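Putative phosphoenolpyruvate-dependent sugar phosphotransferase system (PTS) permease (Klebsiella pneumoniae subsp. pneumoniae, PDB 3MTQ) probably serves as a fructose/mannose-type IIA component of the sugar phosphotransferase system, relaying phosphoryl groups during sugar uptake. Local coordinates at residues H51-Y56 and Q65-L70; L80-D85 and F104-G109; L112-D117 and T136-S141. One frame throughout, in Å; residues are numbered along the deposited sequence.

Interaction 1: H51-Y56 and Q65-L70; sequences HTLCAY and QQVEAL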
loop_
_atom_site.group_PDB
_atom_site.type_symbol
_atom_site.label_atom_id
_atom_site.label_comp_id
_atom_site.label_asym_id
_atom_site.label_seq_id
_atom_site.Cartn_x
_atom_site.Cartn_y
_atom_site.Cartn_z
ATOM N N HIS A 51 4.842 0.034 -14.784
ATOM C CA HIS A 51 5.292 1.399 -14.977
ATOM C C HIS A 51 4.802 2.181 -13.815
ATOM O O HIS A 51 3.762 1.874 -13.227
ATOM C CB HIS A 51 4.769 1.939 -16.303
ATOM C CG HIS A 51 5.099 1.036 -17.442
ATOM N ND1 HIS A 51 6.241 1.187 -18.204
ATOM C CD2 HIS A 51 4.506 -0.102 -17.871
ATOM C CE1 HIS A 51 6.313 0.199 -19.078
ATOM N NE2 HIS A 51 5.276 -0.599 -18.892
ATOM N N THR A 52 5.547 3.192 -13.421
ATOM C CA THR A 52 5.107 3.973 -12.269
ATOM C C THR A 52 4.844 5.422 -12.653
ATOM O O THR A 52 5.589 6.041 -13.451
ATOM C CB THR A 52 6.088 3.940 -11.129
ATOM O OG1 THR A 52 7.340 4.534 -11.568
ATOM C CG2 THR A 52 6.263 2.530 -10.548
ATOM N N LEU A 53 3.789 5.974 -12.084
ATOM C CA LEU A 53 3.545 7.396 -12.177
ATOM C C LEU A 53 3.597 7.972 -10.767
ATOM O O LEU A 53 2.776 7.635 -9.926
ATOM C CB LEU A 53 2.226 7.721 -12.861
ATOM C CG LEU A 53 2.003 9.210 -13.177
ATOM C CD1 LEU A 53 1.207 9.447 -14.485
ATOM C CD2 LEU A 53 1.415 10.017 -11.990
ATOM N N CYS A 54 4.573 8.846 -10.514
ATOM C CA CYS A 54 4.686 9.465 -9.200
ATOM C C CYS A 54 4.415 10.969 -9.287
ATOM O O CYS A 54 5.260 11.747 -9.742
ATOM C CB CYS A 54 6.053 9.211 -8.581
ATOM S SG CYS A 54 6.534 7.549 -8.212
ATOM N N ALA A 55 3.253 11.367 -8.801
ATOM C CA ALA A 55 2.727 12.721 -8.896
ATOM C C ALA A 55 3.278 13.684 -7.859
ATOM O O ALA A 55 3.570 13.312 -6.730
ATOM C CB ALA A 55 1.189 12.692 -8.779
ATOM N N TYR A 56 3.419 14.943 -8.257
ATOM C CA TYR A 56 3.842 16.010 -7.337
ATOM C C TYR A 56 5.260 15.840 -6.801
ATOM O O TYR A 56 5.569 16.295 -5.697
ATOM C CB TYR A 56 2.853 16.142 -6.173
ATOM C CG TYR A 56 1.436 16.205 -6.658
ATOM C CD1 TYR A 56 1.034 17.188 -7.527
ATOM C CD2 TYR A 56 0.491 15.276 -6.250
ATOM C CE1 TYR A 56 -0.236 17.251 -7.976
ATOM C CE2 TYR A 56 -0.799 15.338 -6.712
ATOM C CZ TYR A 56 -1.163 16.314 -7.551
ATOM O OH TYR A 56 -2.432 16.386 -8.027
ATOM N N GLN A 65 -1.528 16.194 -18.173
ATOM C CA GLN A 65 -0.644 15.843 -19.306
ATOM C C GLN A 65 0.272 14.645 -19.039
ATOM O O GLN A 65 0.454 13.799 -19.928
ATOM C CB GLN A 65 0.180 17.055 -19.775
ATOM C CG GLN A 65 1.643 16.999 -19.412
ATOM N N GLN A 66 0.853 14.596 -17.836
ATOM C CA GLN A 66 1.645 13.465 -17.345
ATOM C C GLN A 66 0.795 12.209 -17.530
ATOM O O GLN A 66 1.199 11.267 -18.181
ATOM C CB GLN A 66 2.031 13.692 -15.857
ATOM C CG GLN A 66 3.063 12.703 -15.181
ATOM C CD GLN A 66 3.452 13.108 -13.732
ATOM O OE1 GLN A 66 2.828 13.967 -13.150
ATOM N NE2 GLN A 66 4.466 12.441 -13.145
ATOM N N VAL A 67 -0.421 12.231 -17.015
ATOM C CA VAL A 67 -1.284 11.054 -17.095
ATOM C C VAL A 67 -1.650 10.661 -18.527
ATOM O O VAL A 67 -1.448 9.494 -18.906
ATOM C CB VAL A 67 -2.572 11.223 -16.223
ATOM C CG1 VAL A 67 -3.536 10.060 -16.456
ATOM C CG2 VAL A 67 -2.187 11.274 -14.754
ATOM N N GLU A 68 -2.183 11.602 -19.313
ATOM C CA GLU A 68 -2.667 11.330 -20.675
ATOM C C GLU A 68 -1.545 10.835 -21.589
ATOM O O GLU A 68 -1.761 9.989 -22.474
ATOM C CB GLU A 68 -3.337 12.581 -21.312
ATOM C CG GLU A 68 -4.735 12.994 -20.742
ATOM C CD GLU A 68 -5.667 13.600 -21.803
ATOM O OE1 GLU A 68 -5.155 14.142 -22.799
ATOM O OE2 GLU A 68 -6.914 13.530 -21.657
ATOM N N ALA A 69 -0.357 11.408 -21.397
ATOM C CA ALA A 69 0.802 11.054 -22.196
ATOM C C ALA A 69 1.260 9.624 -21.899
ATOM O O ALA A 69 1.587 8.894 -22.822
ATOM C CB ALA A 69 1.940 12.048 -21.925
ATOM N N LEU A 70 1.286 9.237 -20.615
ATOM C CA LEU A 70 1.646 7.874 -20.233
ATOM C C LEU A 70 0.684 6.835 -20.817
ATOM O O LEU A 70 1.132 5.852 -21.412
ATOM C CB LEU A 70 1.730 7.711 -18.720
ATOM C CG LEU A 70 2.004 6.294 -18.192
ATOM C CD1 LEU A 70 3.378 5.772 -18.693
ATOM C CD2 LEU A 70 1.940 6.263 -16.682
#
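L53 drives its CD1 methyl into a three-sided seat on helix 63-72: Q66 CG lies 3.8 Å from L53 CD1, while V67 CG2 and L70 CD2 each stand 3.9 Å from the same methyl. The three partners arrive from different directions. V67 meets the leucine at about a right angle through CG2 alone, and L70 CD2 also lies 4.1 Å from L53 CB. Q66 comes in on a slant; its CG is anti to the backbone N (chi1 -171°) and its chain stays extended, which carries the amide past the other methyl, with Q66 CD 4.1 Å from L53 CD2. Beyond that the amide nitrogen nears the strand backbone, Q66 NE2 to C54 O being a long 3.6 Å. Apolar packing therefore carries the contact. On the far side of the strand T52 and C54 rest on helix 32-44, while V67 also packs on F95 of helix 90-96. The short axes approach to 10.0 Å and run nearly antiparallel, at 169°. Strand 50-55 and the helix that follows it thus form a beta-alpha unit of a parallel alpha/beta fold, with helices 63-72 and 32-44 on the strand's two faces, consistent with the mannose-type IIA family.

Interaction 2: L80-D85 and F104-G109; sequences LIVITD and FHLLSG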
loop_
_atom_site.group_PDB
_atom_site.type_symbol
_atom_site.label_atom_id
_atom_site.label_comp_id
_atom_site.label_asym_id
_atom_site.label_seq_id
_atom_site.Cartn_x
_atom_site.Cartn_y
_atom_site.Cartn_z
ATOM N N LEU A 80 -4.374 -2.567 -20.070
ATOM C CA LEU A 80 -3.770 -1.650 -19.127
ATOM C C LEU A 80 -4.508 -1.746 -17.797
ATOM O O LEU A 80 -5.700 -1.418 -17.719
ATOM C CB LEU A 80 -3.870 -0.222 -19.669
ATOM C CG LEU A 80 -3.074 0.883 -18.968
ATOM C CD1 LEU A 80 -1.649 0.368 -18.594
ATOM C CD2 LEU A 80 -3.039 2.139 -19.834
ATOM N N ILE A 81 -3.795 -2.182 -16.758
ATOM C CA ILE A 81 -4.327 -2.225 -15.396
ATOM C C ILE A 81 -3.648 -1.132 -14.565
ATOM O O ILE A 81 -2.449 -1.213 -14.291
ATOM C CB ILE A 81 -4.174 -3.628 -14.747
ATOM C CG1 ILE A 81 -4.803 -4.691 -15.655
ATOM C CG2 ILE A 81 -4.803 -3.644 -13.328
ATOM C CD1 ILE A 81 -4.579 -6.133 -15.163
ATOM N N VAL A 82 -4.409 -0.090 -14.223
ATOM C CA VAL A 82 -3.907 1.026 -13.415
ATOM C C VAL A 82 -4.347 0.829 -11.966
ATOM O O VAL A 82 -5.555 0.558 -11.672
ATOM C CB VAL A 82 -4.389 2.414 -13.949
ATOM C CG1 VAL A 82 -3.746 3.555 -13.185
ATOM C CG2 VAL A 82 -4.103 2.587 -15.465
ATOM N N ILE A 83 -3.387 0.896 -11.060
ATOM C CA ILE A 83 -3.652 0.805 -9.620
ATOM C C ILE A 83 -3.120 2.087 -8.987
ATOM O O ILE A 83 -1.887 2.388 -9.061
ATOM C CB ILE A 83 -2.989 -0.429 -8.901
ATOM C CG1 ILE A 83 -3.204 -1.756 -9.642
ATOM C CG2 ILE A 83 -3.542 -0.536 -7.481
ATOM C CD1 ILE A 83 -2.127 -2.114 -10.684
ATOM N N THR A 84 -4.030 2.876 -8.424
ATOM C CA THR A 84 -3.708 4.143 -7.838
ATOM C C THR A 84 -3.657 4.022 -6.323
ATOM O O THR A 84 -4.217 3.060 -5.720
ATOM C CB THR A 84 -4.730 5.232 -8.214
ATOM O OG1 THR A 84 -6.039 4.846 -7.694
ATOM C CG2 THR A 84 -4.824 5.386 -9.724
ATOM N N ASP A 85 -3.001 4.995 -5.687
ATOM C CA ASP A 85 -2.884 4.988 -4.217
ATOM C C ASP A 85 -4.224 5.070 -3.480
ATOM O O ASP A 85 -4.462 4.350 -2.494
ATOM C CB ASP A 85 -1.964 6.106 -3.693
ATOM C CG ASP A 85 -2.344 7.531 -4.152
ATOM O OD1 ASP A 85 -3.274 7.781 -4.947
ATOM O OD2 ASP A 85 -1.521 8.437 -3.803
ATOM N N PHE A 104 -9.163 -1.283 -20.520
ATOM C CA PHE A 104 -8.661 -0.445 -19.437
ATOM C C PHE A 104 -9.335 -0.804 -18.127
ATOM O O PHE A 104 -10.571 -0.955 -18.050
ATOM C CB PHE A 104 -8.882 1.024 -19.777
ATOM C CG PHE A 104 -8.368 1.974 -18.741
ATOM C CD1 PHE A 104 -7.083 2.455 -18.809
ATOM C CD2 PHE A 104 -9.186 2.382 -17.706
ATOM C CE1 PHE A 104 -6.606 3.319 -17.848
ATOM C CE2 PHE A 104 -8.733 3.241 -16.746
ATOM C CZ PHE A 104 -7.437 3.724 -16.819
ATOM N N HIS A 105 -8.516 -0.948 -17.095
ATOM C CA HIS A 105 -8.965 -1.348 -15.765
ATOM C C HIS A 105 -8.338 -0.457 -14.719
ATOM O O HIS A 105 -7.108 -0.219 -14.760
ATOM C CB HIS A 105 -8.592 -2.796 -15.532
ATOM C CG HIS A 105 -9.210 -3.723 -16.520
ATOM N ND1 HIS A 105 -10.473 -4.267 -16.337
ATOM C CD2 HIS A 105 -8.789 -4.128 -17.738
ATOM C CE1 HIS A 105 -10.761 -5.016 -17.384
ATOM N NE2 HIS A 105 -9.759 -4.944 -18.247
ATOM N N LEU A 106 -9.177 0.086 -13.836
ATOM C CA LEU A 106 -8.767 1.044 -12.804
ATOM C C LEU A 106 -9.083 0.468 -11.444
ATOM O O LEU A 106 -10.254 0.204 -11.137
ATOM C CB LEU A 106 -9.433 2.437 -12.982
ATOM C CG LEU A 106 -9.007 3.549 -11.986
ATOM C CD1 LEU A 106 -7.435 3.800 -12.087
ATOM C CD2 LEU A 106 -9.793 4.884 -12.208
ATOM N N LEU A 107 -8.047 0.175 -10.682
ATOM C CA LEU A 107 -8.180 -0.222 -9.295
ATOM C C LEU A 107 -7.684 0.911 -8.402
ATOM O O LEU A 107 -6.678 1.570 -8.717
ATOM C CB LEU A 107 -7.361 -1.467 -9.032
ATOM C CG LEU A 107 -7.751 -2.794 -9.684
ATOM C CD1 LEU A 107 -7.743 -2.747 -11.234
ATOM C CD2 LEU A 107 -6.776 -3.840 -9.149
ATOM N N SER A 108 -8.361 1.124 -7.293
ATOM C CA SER A 108 -7.935 2.138 -6.328
ATOM C C SER A 108 -7.545 1.494 -5.024
ATOM O O SER A 108 -8.305 0.687 -4.482
ATOM C CB SER A 108 -9.059 3.133 -6.053
ATOM O OG SER A 108 -9.931 2.639 -5.056
ATOM N N GLY A 109 -6.363 1.856 -4.501
ATOM C CA GLY A 109 -5.887 1.310 -3.200
ATOM C C GLY A 109 -4.681 0.394 -3.294
ATOM O O GLY A 109 -4.629 -0.687 -2.725
#
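L107, V82 and H105 have the largest areas buried by this contact, and the first two meet through both backbone and side chain. L107 N donates to V82 O at 2.7 Å, nearly straight at 172°. L107 then turns CG beside its own backbone N (chi1 -67°), placing CD1 3.7 Å from I81 CG2, where the two side chains cross obliquely. V82 works on the reverse face: its CG2 reaches F104 CE1 at 3.5 Å, while V82 CB takes the L106 CD1 methyl at 3.8 Å. H105 is held through both its backbone N and its backbone O, since H105 N bonds to L80 O at 2.9 Å and H105 O receives V82 N at 2.8 Å. Its imidazole ND1 is hydrogen-bonded to Y144 of the second subunit. T84 N to L107 O and G109 N to T84 O continue the ladder, and T84 OG1 is bonded to N92. D85, just beyond the strand, bonds through OD2 to H29 ND1. The short strand axes are 18° from parallel, with residues paired one to one from L80-F104 to T84-S108. Joined through helix 90-96, they form a parallel beta-alpha-beta crossover of the alpha/beta fold.

Interaction 3: L112-D117 and T136-S141; sequences LPLIID and TNAKES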
loop_
_atom_site.group_PDB
_atom_site.type_symbol
_atom_site.label_atom_id
_atom_site.label_comp_id
_atom_site.label_asym_id
_atom_site.label_seq_id
_atom_site.Cartn_x
_atom_site.Cartn_y
_atom_site.Cartn_z
ATOM N N LEU A 112 0.580 -4.219 -1.370
ATOM C CA LEU A 112 1.441 -5.307 -1.778
ATOM C C LEU A 112 0.698 -6.616 -1.993
ATOM O O LEU A 112 0.849 -7.282 -3.016
ATOM C CB LEU A 112 2.561 -5.512 -0.764
ATOM C CG LEU A 112 3.702 -6.466 -1.142
ATOM C CD1 LEU A 112 4.252 -6.392 -2.613
ATOM C CD2 LEU A 112 4.856 -6.350 -0.098
ATOM N N PRO A 113 -0.149 -6.976 -1.044
ATOM C CA PRO A 113 -0.772 -8.264 -1.326
ATOM C C PRO A 113 -1.495 -8.262 -2.672
ATOM O O PRO A 113 -1.452 -9.262 -3.412
ATOM C CB PRO A 113 -1.792 -8.438 -0.183
ATOM C CG PRO A 113 -1.618 -7.274 0.768
ATOM C CD PRO A 113 -0.393 -6.448 0.303
ATOM N N LEU A 114 -2.198 -7.185 -2.996
ATOM C CA LEU A 114 -2.927 -7.071 -4.284
ATOM C C LEU A 114 -2.066 -7.308 -5.494
ATOM O O LEU A 114 -2.371 -8.117 -6.383
ATOM C CB LEU A 114 -3.616 -5.720 -4.401
ATOM C CG LEU A 114 -4.275 -5.387 -5.734
ATOM C CD1 LEU A 114 -5.457 -6.351 -5.957
ATOM C CD2 LEU A 114 -4.740 -3.940 -5.717
ATOM N N ILE A 115 -0.935 -6.610 -5.532
ATOM C CA ILE A 115 -0.002 -6.811 -6.594
ATOM C C ILE A 115 0.579 -8.233 -6.707
ATOM O O ILE A 115 0.637 -8.796 -7.800
ATOM C CB ILE A 115 1.126 -5.739 -6.496
ATOM C CG1 ILE A 115 0.508 -4.354 -6.437
ATOM C CG2 ILE A 115 2.041 -5.919 -7.691
ATOM C CD1 ILE A 115 -0.527 -4.114 -7.489
ATOM N N ILE A 116 0.942 -8.842 -5.593
ATOM C CA ILE A 116 1.435 -10.214 -5.579
ATOM C C ILE A 116 0.379 -11.207 -6.123
ATOM O O ILE A 116 0.681 -12.099 -6.940
ATOM C CB ILE A 116 1.867 -10.625 -4.161
ATOM C CG1 ILE A 116 3.123 -9.834 -3.752
ATOM C CG2 ILE A 116 2.193 -12.106 -4.111
ATOM C CD1 ILE A 116 4.174 -9.864 -4.827
ATOM N N ASP A 117 -0.867 -11.055 -5.678
ATOM C CA ASP A 117 -1.954 -11.932 -6.151
ATOM C C ASP A 117 -2.199 -11.797 -7.658
ATOM O O ASP A 117 -2.394 -12.800 -8.364
ATOM C CB ASP A 117 -3.265 -11.682 -5.398
ATOM C CG ASP A 117 -4.148 -12.928 -5.338
ATOM O OD1 ASP A 117 -3.720 -13.876 -4.655
ATOM O OD2 ASP A 117 -5.236 -12.991 -5.977
ATOM N N THR A 136 -10.303 -9.452 -3.623
ATOM C CA THR A 136 -10.842 -10.213 -2.478
ATOM C C THR A 136 -9.748 -10.808 -1.599
ATOM O O THR A 136 -9.766 -10.619 -0.391
ATOM C CB THR A 136 -11.780 -11.324 -2.945
ATOM O OG1 THR A 136 -12.898 -10.726 -3.590
ATOM C CG2 THR A 136 -12.228 -12.163 -1.729
ATOM N N ASN A 137 -8.756 -11.441 -2.223
ATOM C CA ASN A 137 -7.647 -12.107 -1.524
ATOM C C ASN A 137 -6.757 -11.077 -0.819
ATOM O O ASN A 137 -6.242 -11.322 0.281
ATOM C CB ASN A 137 -6.816 -12.943 -2.518
ATOM C CG ASN A 137 -6.074 -14.106 -1.859
ATOM O OD1 ASN A 137 -6.684 -15.036 -1.315
ATOM N ND2 ASN A 137 -4.756 -14.076 -1.941
ATOM N N ALA A 138 -6.581 -9.916 -1.458
ATOM C CA ALA A 138 -5.818 -8.795 -0.867
ATOM C C ALA A 138 -6.489 -8.260 0.389
ATOM O O ALA A 138 -5.844 -8.045 1.433
ATOM C CB ALA A 138 -5.659 -7.648 -1.884
ATOM N N LYS A 139 -7.792 -8.025 0.293
ATOM C CA LYS A 139 -8.543 -7.512 1.424
ATOM C C LYS A 139 -8.517 -8.482 2.626
ATOM O O LYS A 139 -8.454 -8.051 3.783
ATOM C CB LYS A 139 -9.965 -7.161 1.006
ATOM C CG LYS A 139 -10.094 -5.891 0.158
ATOM C CD LYS A 139 -11.572 -5.584 -0.111
ATOM C CE LYS A 139 -11.748 -4.741 -1.354
ATOM N NZ LYS A 139 -12.985 -3.923 -1.321
ATOM N N GLU A 140 -8.542 -9.778 2.351
ATOM C CA GLU A 140 -8.459 -10.795 3.399
ATOM C C GLU A 140 -7.133 -10.701 4.131
ATOM O O GLU A 140 -7.079 -10.850 5.343
ATOM C CB GLU A 140 -8.591 -12.199 2.814
ATOM C CG GLU A 140 -9.964 -12.543 2.235
ATOM C CD GLU A 140 -10.020 -13.994 1.695
ATOM O OE1 GLU A 140 -9.668 -14.911 2.485
ATOM O OE2 GLU A 140 -10.420 -14.205 0.509
ATOM N N SER A 141 -6.071 -10.451 3.360
ATOM C CA SER A 141 -4.706 -10.264 3.870
ATOM C C SER A 141 -4.412 -8.983 4.717
ATOM O O SER A 141 -3.425 -8.936 5.483
ATOM C CB SER A 141 -3.773 -10.220 2.661
ATOM O OG SER A 141 -2.437 -10.149 3.079
#
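A138 presses its methyl against the start of L114, and here the two backbones come closest: A138 CB is 3.7 Å from L114 N and 3.8 Å from L114 CB, while the CA atoms of the two residues are only 4.8 Å apart. Because A138 itself offers just a methyl at the nearest point, the short axes can approach to 8.1 Å. L114 contributes its CB rather than its branch; CG stands anti to the backbone N (chi1 173°), and the isobutyl end runs on to A134 and L135 of the partner helix and to I83 of the sheet. One turn along helix 127-141, S141 OG meets the CB-CG edge of the P113 ring, S141 OG to P113 CB measuring 3.7 Å. This is van der Waals packing against carbon.

The crossing of 144° makes the pair an antiparallel helix-helix packing. It sets helix 127-141 beside helix 112-120, which follows strand 104-108 and itself rests on the sheet of the alpha/beta fold through I83. The P113 end also lies at the dimer interface: P113 packs on D85 of the second subunit, and S141 on F87 of that subunit.

Toward D117 and N137 the packing gives way to polar ends, and N137 is exposed. Both residues were modelled in two conformers, consistent with a less fixed edge, and the detail of their meeting is doubtful because it holds for one conformer of each. In that copy the side chains cross at about a right angle, and D117 OD1 lies 2.9 Å from N137 ND2.

Overall arrangement
Interaction 2 lies deepest, its centre about 5 Å from the centre of the chain, and joins neighbouring strands by regular backbone bonds; interactions 1 and 3 are partly buried, lie on opposite sides of that centre, and rely mainly on side-chain packing. Interaction 1 seats a helix on the outermost strand 50-55, whereas interaction 3 pairs two helices. Interactions 1 and 2 reach the same sheet without touching, their nearest atoms about 6 Å apart. Interactions 2 and 3 do meet: L107 CD2 and L114 CD2 are 4.0 Å apart, and both contacts also touch the second subunit. Interaction 3 has a polar edge at D117 and N137; in interaction 1 Q66 packs mainly through carbon.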